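Adhesion and penetration protein autotransporter (Haemophilus influenzae, PDB 3SYJ) promotes bacterial aggregation and adherence to host cells through a self-associating beta-helical passenger domain, which also carries a probable serine protease. Local coordinates at residues 376-380 / 394-399; 782-786 / 800-804; 785-791 / 806-810. One frame throughout, in Å; residues are numbered along the deposited sequence.

Interaction 1 of 3, residues 376-380 / 394-399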
loop_
_atom_site.group_PDB
_atom_site.type_symbol
_atom_site.label_atom_id
_atom_site.label_comp_id
_atom_site.label_asym_id
_atom_site.label_seq_id
_atom_site.Cartn_x
_atom_site.Cartn_y
_atom_site.Cartn_z
ATOM N N ASN A 376 14.157 27.315 64.232
ATOM C CA ASN A 376 13.779 28.057 63.059
ATOM C C ASN A 376 14.895 28.994 62.659
ATOM O O ASN A 376 14.689 30.002 62.081
ATOM C CB ASN A 376 12.488 28.803 63.309
ATOM C CG ASN A 376 12.601 29.850 64.428
ATOM O OD1 ASN A 376 13.522 29.845 65.269
ATOM N ND2 ASN A 376 11.635 30.752 64.445
ATOM N N GLN A 377 16.095 28.609 63.016
ATOM C CA GLN A 377 17.286 29.384 62.694
ATOM C C GLN A 377 17.419 29.564 61.184
ATOM O O GLN A 377 17.124 28.646 60.414
ATOM C CB GLN A 377 18.531 28.712 63.270
ATOM C CG GLN A 377 18.673 28.849 64.783
ATOM C CD GLN A 377 17.800 27.868 65.545
ATOM O OE1 GLN A 377 17.391 26.842 65.010
ATOM N NE2 GLN A 377 17.510 28.183 66.801
ATOM N N THR A 378 17.853 30.750 60.766
ATOM C CA THR A 378 18.033 31.060 59.342
ATOM C C THR A 378 19.505 31.226 58.948
ATOM O O THR A 378 20.374 31.381 59.809
ATOM C CB THR A 378 17.275 32.342 58.946
ATOM O OG1 THR A 378 17.784 33.450 59.697
ATOM C CG2 THR A 378 15.782 32.190 59.214
ATOM N N TRP A 379 19.785 31.182 57.646
ATOM C CA TRP A 379 21.132 31.482 57.155
ATOM C C TRP A 379 21.120 32.553 56.074
ATOM O O TRP A 379 20.159 32.682 55.319
ATOM C CB TRP A 379 21.842 30.236 56.612
ATOM C CG TRP A 379 23.195 30.545 55.988
ATOM C CD1 TRP A 379 24.382 30.671 56.649
ATOM C CD2 TRP A 379 23.490 30.758 54.594
ATOM N NE1 TRP A 379 25.396 30.955 55.763
ATOM C CE2 TRP A 379 24.878 31.006 54.495
ATOM C CE3 TRP A 379 22.718 30.767 53.425
ATOM C CZ2 TRP A 379 25.513 31.266 53.270
ATOM C CZ3 TRP A 379 23.351 31.020 52.205
ATOM C CH2 TRP A 379 24.735 31.269 52.141
ATOM N N GLN A 380 22.221 33.297 56.001
ATOM C CA GLN A 380 22.388 34.386 55.051
ATOM C C GLN A 380 23.879 34.610 54.821
ATOM O O GLN A 380 24.636 34.801 55.777
ATOM C CB GLN A 380 21.765 35.658 55.621
ATOM C CG GLN A 380 21.666 36.804 54.636
ATOM C CD GLN A 380 21.024 38.034 55.240
ATOM O OE1 GLN A 380 20.946 38.172 56.459
ATOM N NE2 GLN A 380 20.570 38.942 54.385
ATOM N N TRP A 394 19.453 20.703 52.799
ATOM C CA TRP A 394 19.424 22.046 53.368
ATOM C C TRP A 394 18.078 22.315 54.023
ATOM O O TRP A 394 17.088 22.550 53.339
ATOM C CB TRP A 394 19.688 23.076 52.261
ATOM C CG TRP A 394 19.936 24.478 52.752
ATOM C CD1 TRP A 394 19.047 25.513 52.757
ATOM C CD2 TRP A 394 21.157 24.997 53.299
ATOM N NE1 TRP A 394 19.636 26.639 53.276
ATOM C CE2 TRP A 394 20.930 26.348 53.622
ATOM C CE3 TRP A 394 22.418 24.448 53.553
ATOM C CZ2 TRP A 394 21.913 27.158 54.187
ATOM C CZ3 TRP A 394 23.389 25.249 54.115
ATOM C CH2 TRP A 394 23.131 26.590 54.427
ATOM N N LYS A 395 18.038 22.274 55.351
ATOM C CA LYS A 395 16.765 22.376 56.064
ATOM C C LYS A 395 16.596 23.725 56.755
ATOM O O LYS A 395 15.773 23.880 57.656
ATOM C CB LYS A 395 16.634 21.235 57.072
ATOM C CG LYS A 395 16.573 19.870 56.409
ATOM C CD LYS A 395 16.577 18.726 57.417
ATOM C CE LYS A 395 16.506 17.385 56.697
ATOM N NZ LYS A 395 16.763 16.222 57.595
ATOM N N VAL A 396 17.376 24.704 56.314
ATOM C CA VAL A 396 17.405 26.010 56.950
ATOM C C VAL A 396 16.812 27.063 56.032
ATOM O O VAL A 396 17.197 27.165 54.868
ATOM C CB VAL A 396 18.841 26.387 57.316
ATOM C CG1 VAL A 396 18.911 27.812 57.791
ATOM C CG2 VAL A 396 19.344 25.455 58.396
ATOM N N ASN A 397 15.869 27.843 56.550
ATOM C CA ASN A 397 15.221 28.869 55.740
ATOM C C ASN A 397 16.134 30.055 55.447
ATOM O O ASN A 397 17.235 30.157 55.985
ATOM C CB ASN A 397 13.945 29.364 56.413
ATOM C CG ASN A 397 12.772 28.439 56.184
ATOM O OD1 ASN A 397 12.012 28.155 57.114
ATOM N ND2 ASN A 397 12.617 27.957 54.951
ATOM N N GLY A 398 15.656 30.962 54.604
ATOM C CA GLY A 398 16.412 32.151 54.258
ATOM C C GLY A 398 15.801 33.405 54.855
ATOM O O GLY A 398 14.942 33.335 55.734
ATOM N N VAL A 399 16.233 34.559 54.356
ATOM C CA VAL A 399 15.865 35.847 54.924
ATOM C C VAL A 399 15.174 36.696 53.870
ATOM O O VAL A 399 15.594 36.710 52.713
ATOM C CB VAL A 399 17.122 36.585 55.397
ATOM C CG1 VAL A 399 16.788 38.012 55.798
ATOM C CG2 VAL A 399 17.785 35.811 56.535
HETATM O O HOH W 1 15.074 27.358 59.167
#

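Interaction 2 of 3, residues 782-786 / 800-804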
loop_
_atom_site.group_PDB
_atom_site.type_symbol
_atom_site.label_atom_id
_atom_site.label_comp_id
_atom_site.label_asym_id
_atom_site.label_seq_id
_atom_site.Cartn_x
_atom_site.Cartn_y
_atom_site.Cartn_z
ATOM N N SER A 782 -0.698 14.592 -11.651
ATOM C CA SER A 782 -0.371 13.397 -12.423
ATOM C C SER A 782 -0.558 12.116 -11.623
ATOM O O SER A 782 0.110 11.116 -11.885
ATOM C CB SER A 782 1.071 13.470 -12.923
ATOM O OG SER A 782 1.974 13.429 -11.830
ATOM N N HIS A 783 -1.464 12.143 -10.651
ATOM C CA HIS A 783 -1.725 10.959 -9.837
ATOM C C HIS A 783 -3.193 10.526 -9.870
ATOM O O HIS A 783 -3.978 11.017 -10.679
ATOM C CB HIS A 783 -1.220 11.158 -8.404
ATOM C CG HIS A 783 0.268 11.304 -8.311
ATOM N ND1 HIS A 783 1.103 10.254 -7.993
ATOM C CD2 HIS A 783 1.074 12.372 -8.520
ATOM C CE1 HIS A 783 2.356 10.671 -7.999
ATOM N NE2 HIS A 783 2.365 11.952 -8.318
ATOM N N GLN A 784 -3.548 9.592 -8.997
ATOM C CA GLN A 784 -4.859 8.950 -9.048
ATOM C C GLN A 784 -5.928 9.738 -8.291
ATOM O O GLN A 784 -5.667 10.272 -7.214
ATOM C CB GLN A 784 -4.769 7.509 -8.510
ATOM C CG GLN A 784 -3.956 6.555 -9.401
ATOM C CD GLN A 784 -3.637 5.206 -8.741
ATOM O OE1 GLN A 784 -4.376 4.724 -7.879
ATOM N NE2 GLN A 784 -2.525 4.595 -9.155
ATOM N N ILE A 785 -7.125 9.821 -8.867
ATOM C CA ILE A 785 -8.284 10.326 -8.130
ATOM C C ILE A 785 -9.431 9.318 -8.155
ATOM O O ILE A 785 -9.861 8.879 -9.219
ATOM C CB ILE A 785 -8.803 11.670 -8.668
ATOM C CG1 ILE A 785 -7.670 12.686 -8.776
ATOM C CG2 ILE A 785 -9.895 12.207 -7.757
ATOM C CD1 ILE A 785 -8.126 14.034 -9.274
ATOM N N GLN A 786 -9.923 8.961 -6.975
ATOM C CA GLN A 786 -11.012 8.000 -6.847
ATOM C C GLN A 786 -12.178 8.635 -6.101
ATOM O O GLN A 786 -12.033 9.079 -4.962
ATOM C CB GLN A 786 -10.524 6.747 -6.109
ATOM C CG GLN A 786 -11.601 5.987 -5.341
ATOM C CD GLN A 786 -12.475 5.132 -6.237
ATOM O OE1 GLN A 786 -12.005 4.559 -7.224
ATOM N NE2 GLN A 786 -13.760 5.038 -5.895
ATOM N N TRP A 800 -4.747 17.464 -15.808
ATOM C CA TRP A 800 -4.616 16.224 -15.056
ATOM C C TRP A 800 -4.216 15.080 -15.979
ATOM O O TRP A 800 -4.917 14.780 -16.947
ATOM C CB TRP A 800 -5.934 15.897 -14.355
ATOM C CG TRP A 800 -5.940 14.585 -13.648
ATOM C CD1 TRP A 800 -4.870 13.947 -13.092
ATOM C CD2 TRP A 800 -7.077 13.754 -13.396
ATOM N NE1 TRP A 800 -5.267 12.765 -12.520
ATOM C CE2 TRP A 800 -6.619 12.623 -12.690
ATOM C CE3 TRP A 800 -8.440 13.855 -13.699
ATOM C CZ2 TRP A 800 -7.477 11.597 -12.282
ATOM C CZ3 TRP A 800 -9.288 12.835 -13.295
ATOM C CH2 TRP A 800 -8.803 11.722 -12.594
ATOM N N THR A 801 -3.081 14.455 -15.685
ATOM C CA THR A 801 -2.640 13.283 -16.438
ATOM C C THR A 801 -2.900 11.999 -15.650
ATOM O O THR A 801 -2.156 11.652 -14.732
ATOM C CB THR A 801 -1.151 13.367 -16.824
ATOM O OG1 THR A 801 -0.969 14.421 -17.771
ATOM C CG2 THR A 801 -0.686 12.058 -17.445
ATOM N N MET A 802 -3.971 11.309 -16.024
ATOM C CA MET A 802 -4.389 10.076 -15.372
ATOM C C MET A 802 -3.301 9.014 -15.487
ATOM O O MET A 802 -2.706 8.849 -16.551
ATOM C CB MET A 802 -5.666 9.574 -16.035
ATOM C CG MET A 802 -6.641 8.891 -15.111
ATOM S SD MET A 802 -8.162 8.541 -16.007
ATOM C CE MET A 802 -8.447 10.134 -16.756
ATOM N N PRO A 803 -3.034 8.290 -14.388
ATOM C CA PRO A 803 -1.987 7.261 -14.361
ATOM C C PRO A 803 -2.516 5.868 -14.706
ATOM O O PRO A 803 -1.745 5.011 -15.142
ATOM C CB PRO A 803 -1.519 7.277 -12.897
ATOM C CG PRO A 803 -2.429 8.276 -12.171
ATOM C CD PRO A 803 -3.609 8.501 -13.052
ATOM N N SER A 804 -3.815 5.656 -14.500
ATOM C CA SER A 804 -4.449 4.357 -14.697
ATOM C C SER A 804 -5.974 4.484 -14.715
ATOM O O SER A 804 -6.512 5.573 -14.529
ATOM C CB SER A 804 -4.023 3.397 -13.585
ATOM O OG SER A 804 -4.477 3.853 -12.320
HETATM O O HOH W 2 0.344 10.160 -14.681
#

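Interaction 3 of 3, residues 785-791 / 806-810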
loop_
_atom_site.group_PDB
_atom_site.type_symbol
_atom_site.label_atom_id
_atom_site.label_comp_id
_atom_site.label_asym_id
_atom_site.label_seq_id
_atom_site.Cartn_x
_atom_site.Cartn_y
_atom_site.Cartn_z
ATOM N N ILE A 785 -7.125 9.821 -8.867
ATOM C CA ILE A 785 -8.284 10.326 -8.130
ATOM C C ILE A 785 -9.431 9.318 -8.155
ATOM O O ILE A 785 -9.861 8.879 -9.219
ATOM C CB ILE A 785 -8.803 11.670 -8.668
ATOM C CG1 ILE A 785 -7.670 12.686 -8.776
ATOM C CG2 ILE A 785 -9.895 12.207 -7.757
ATOM C CD1 ILE A 785 -8.126 14.034 -9.274
ATOM N N GLN A 786 -9.923 8.961 -6.975
ATOM C CA GLN A 786 -11.012 8.000 -6.847
ATOM C C GLN A 786 -12.178 8.635 -6.101
ATOM O O GLN A 786 -12.033 9.079 -4.962
ATOM C CB GLN A 786 -10.524 6.747 -6.109
ATOM C CG GLN A 786 -11.601 5.987 -5.341
ATOM C CD GLN A 786 -12.475 5.132 -6.237
ATOM O OE1 GLN A 786 -12.005 4.559 -7.224
ATOM N NE2 GLN A 786 -13.760 5.038 -5.895
ATOM N N GLY A 787 -13.336 8.688 -6.749
ATOM C CA GLY A 787 -14.511 9.274 -6.135
ATOM C C GLY A 787 -15.759 8.458 -6.402
ATOM O O GLY A 787 -16.049 8.111 -7.542
ATOM N N ASP A 788 -16.503 8.144 -5.350
ATOM C CA ASP A 788 -17.736 7.392 -5.529
ATOM C C ASP A 788 -18.975 8.176 -5.126
ATOM O O ASP A 788 -18.919 9.385 -4.897
ATOM C CB ASP A 788 -17.677 6.025 -4.836
ATOM C CG ASP A 788 -17.218 6.115 -3.396
ATOM O OD1 ASP A 788 -17.950 6.722 -2.578
ATOM O OD2 ASP A 788 -16.136 5.560 -3.081
ATOM N N LYS A 789 -20.088 7.459 -5.039
ATOM C CA LYS A 789 -21.418 8.052 -4.996
ATOM C C LYS A 789 -21.536 9.283 -4.110
ATOM O O LYS A 789 -21.254 9.229 -2.916
ATOM C CB LYS A 789 -22.449 6.989 -4.598
ATOM C CG LYS A 789 -22.458 5.776 -5.526
ATOM C CD LYS A 789 -23.489 4.739 -5.102
ATOM C CE LYS A 789 -23.722 3.723 -6.209
ATOM N NZ LYS A 789 -22.436 3.173 -6.718
ATOM N N GLY A 790 -21.962 10.390 -4.714
ATOM C CA GLY A 790 -22.174 11.638 -4.000
ATOM C C GLY A 790 -21.077 12.670 -4.219
ATOM O O GLY A 790 -21.321 13.880 -4.170
ATOM N N THR A 791 -19.866 12.187 -4.485
ATOM C CA THR A 791 -18.679 13.042 -4.535
ATOM C C THR A 791 -18.521 13.846 -5.825
ATOM O O THR A 791 -18.916 13.404 -6.905
ATOM C CB THR A 791 -17.395 12.223 -4.307
ATOM O OG1 THR A 791 -17.264 11.235 -5.335
ATOM C CG2 THR A 791 -17.448 11.533 -2.964
ATOM N N THR A 806 -9.664 4.872 -13.790
ATOM C CA THR A 806 -10.134 5.738 -12.716
ATOM C C THR A 806 -11.648 5.846 -12.704
ATOM O O THR A 806 -12.282 5.891 -13.758
ATOM C CB THR A 806 -9.559 7.165 -12.861
ATOM O OG1 THR A 806 -8.307 7.253 -12.175
ATOM C CG2 THR A 806 -10.517 8.196 -12.282
ATOM N N THR A 807 -12.223 5.903 -11.509
ATOM C CA THR A 807 -13.657 6.113 -11.376
ATOM C C THR A 807 -13.980 7.351 -10.550
ATOM O O THR A 807 -13.400 7.581 -9.488
ATOM C CB THR A 807 -14.348 4.890 -10.761
ATOM O OG1 THR A 807 -14.078 3.745 -11.576
ATOM C CG2 THR A 807 -15.852 5.108 -10.677
ATOM N N LEU A 808 -14.892 8.131 -11.049
ATOM C CA LEU A 808 -15.376 9.285 -10.345
ATOM C C LEU A 808 -16.880 9.299 -10.406
ATOM O O LEU A 808 -17.482 8.603 -11.168
ATOM C CB LEU A 808 -14.835 10.566 -10.967
ATOM C CG LEU A 808 -13.354 10.735 -11.168
ATOM C CD1 LEU A 808 -13.077 11.926 -11.956
ATOM C CD2 LEU A 808 -12.622 10.779 -9.876
ATOM N N GLN A 809 -17.479 10.102 -9.572
ATOM C CA GLN A 809 -18.891 10.266 -9.590
ATOM C C GLN A 809 -19.373 11.428 -10.420
ATOM O O GLN A 809 -19.789 11.262 -11.535
ATOM C CB GLN A 809 -19.367 10.502 -8.178
ATOM C CG GLN A 809 -20.816 10.334 -7.942
ATOM C CD GLN A 809 -21.371 9.085 -8.496
ATOM O OE1 GLN A 809 -20.753 8.046 -8.487
ATOM N NE2 GLN A 809 -22.554 9.170 -8.958
ATOM N N ASN A 810 -19.292 12.614 -9.870
ATOM C CA ASN A 810 -19.456 13.835 -10.609
ATOM C C ASN A 810 -18.112 14.472 -10.877
ATOM O O ASN A 810 -17.210 14.350 -10.100
ATOM C CB ASN A 810 -20.391 14.784 -9.876
ATOM C CG ASN A 810 -21.694 14.121 -9.474
ATOM O OD1 ASN A 810 -22.468 13.675 -10.292
ATOM N ND2 ASN A 810 -21.930 14.075 -8.204
HETATM O O HOH W 3 -16.327 12.278 -7.829
#

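Interaction 1 of 3, residues 376-380 / 394-399
W379 and W394 meet in an offset edge-to-face (T-shaped) pair, their planes 84° apart and their six-membered ring centroids separated by 5.6 Å. W379 can be followed outward from its backbone. Its CB lies 3.9 Å from W394 CZ2 and about as near to V396 CG1. CG and CD2 both stay close to W394 CZ2, and CE3 comes within 3.8 Å of that same W394 CZ2. At the far end of the five-membered ring, W379 NE1 leaves the contact to bond Q358 OE1. A chi1 of 175° carries the indole toward W394, and the near-perpendicular chi2 (84°) turns one face to the edge of that ring, whose CH2 stands over it toward the rim. Both rings also touch L363, so the pair belongs to the interior of the right-handed parallel beta-helix of the passenger domain, where one coil stacks on the next. Outside the aromatic pair, the W379 amide donates to N397 O over 3.2 Å, and T378 CA adds a CA-H...O contact to that oxygen. A water bridges Q377 O, 2.7 Å away, and N397 N. V396 CG1 packs against the backbone of 377-379, 3.3 Å from Q377 O, while V399 CG2 packs against T378 OG1 and the end of Q380, whose NE2 bonds D402 OD1.

Interaction 2 of 3, residues 782-786 / 800-804
W800 NE1 donates to H783 O over 2.8 Å, with an N-H...O angle of 159°, the one direct hydrogen bond between 782-786 and 800-804. The acceptor lies at the ring edge, only 11° out of the indole plane, and the donor approaches close to the line of the carbonyl bond. With chi1 near 180° (175°), the W800 side chain swings across toward 782-786, within reach of the H783 carbonyl. A nitrogen that would otherwise be costly to bury in an apolar interior is satisfied in this way by a main-chain oxygen.

Apolar contact takes up the two faces of the ring. I785 CD1 sits 3.9 Å from the centroid of the six-membered ring, a CH-pi contact over the face, and I785 CG1 adds a 3.7 Å approach to W800 CZ2. The opposite face is covered near its rim by the CA of M802, two residues along the same chain. Beyond the segments, F781, L795 and L808 also touch the indole, placing it inside the beta-helix. P803 packs nearer the surface, its CG 3.3 Å from H783 C and 3.6 Å from Q784 CG.

Weaker polar links involve the backbone. S782 CA makes a CA-H...O contact with T801 O at 3.4 Å. One water donates to both S782 O and T801 O, joining two carbonyls that could not bond each other.

The segments lie on successive coils of the solenoid, at the end of strand 799-801 and the start of strand 785-787. Between them, the hydrogen bond at the edge of the indole, with I785 and M802 on its two faces, probably restricts rotation of the ring.

Interaction 3 of 3, residues 785-791 / 806-810
The amide planes of Q809 and N810 lie against the turn that closes segment 785-791. The backbone of K789 lies over one face of the Q809 carboxamide, K789 CA 3.6 Å from OE1. Q809 reaches along the turn, its CG 3.4 Å from G790 N; an extended first torsion (chi1 -164°) followed by a bend at chi2 takes it there. T791 O lies at the ND2 end of the N810 amide but well tilted from its plane, so the bond from ND2 is bent and weak, and OD1, at the other side, accepts from K858 N.

The backbones meet as neighbouring coils of the parallel beta-helix. G787 N donates to T807 O over 3.0 Å in an almost straight bond lying in the carbonyl plane, and L808 CA makes a CA-H...O contact of 3.1 Å with G787 O. Further on, N810 N donates to T791 O. Strands 785-787 and 806-808 cross at 41°, drawing together toward G787 and L808, and bonding is confined to these few points. On the inner side, L808 CD2 packs against I785 CG2, and T806 CG2 approaches I785 O.

D788 to T791 form a type II beta turn. D788 O accepts the T791 amide, while G790 takes the positive phi (104°) usual for the third position of this turn. A water donates to T791 OG1 and N810 O and accepts from Q809 N. On the outside, T807 packs on N656 of the second subunit.

T791 O therefore receives a main-chain N-H and a weaker side-chain one, while the water serves polar groups of both segments; past the ends of the strands, at the turn, the coils are joined by individual polar bonds and one shared solvent molecule.

All three contacts join successive coils of the beta-helix, but they fall in two places. Interaction 1 lies about 75 Å between centres from interaction 2 and 76 Å from interaction 3, on the opposite side of the chain's centre. Interactions 2 and 3 are neighbours, their centres about 12 Å apart, sharing I785 and strand 785-787; W800 CH2 of one meets T806 CG2 of the other at 3.9 Å. Each is only partly buried. Tryptophans, with V396 in interaction 1 and I785 in interaction 2, supply the buried part, whereas interaction 3 relies mainly on backbone bonds and a water near an exposed turn, beside the I785-L808 packing, and reaches the second subunit.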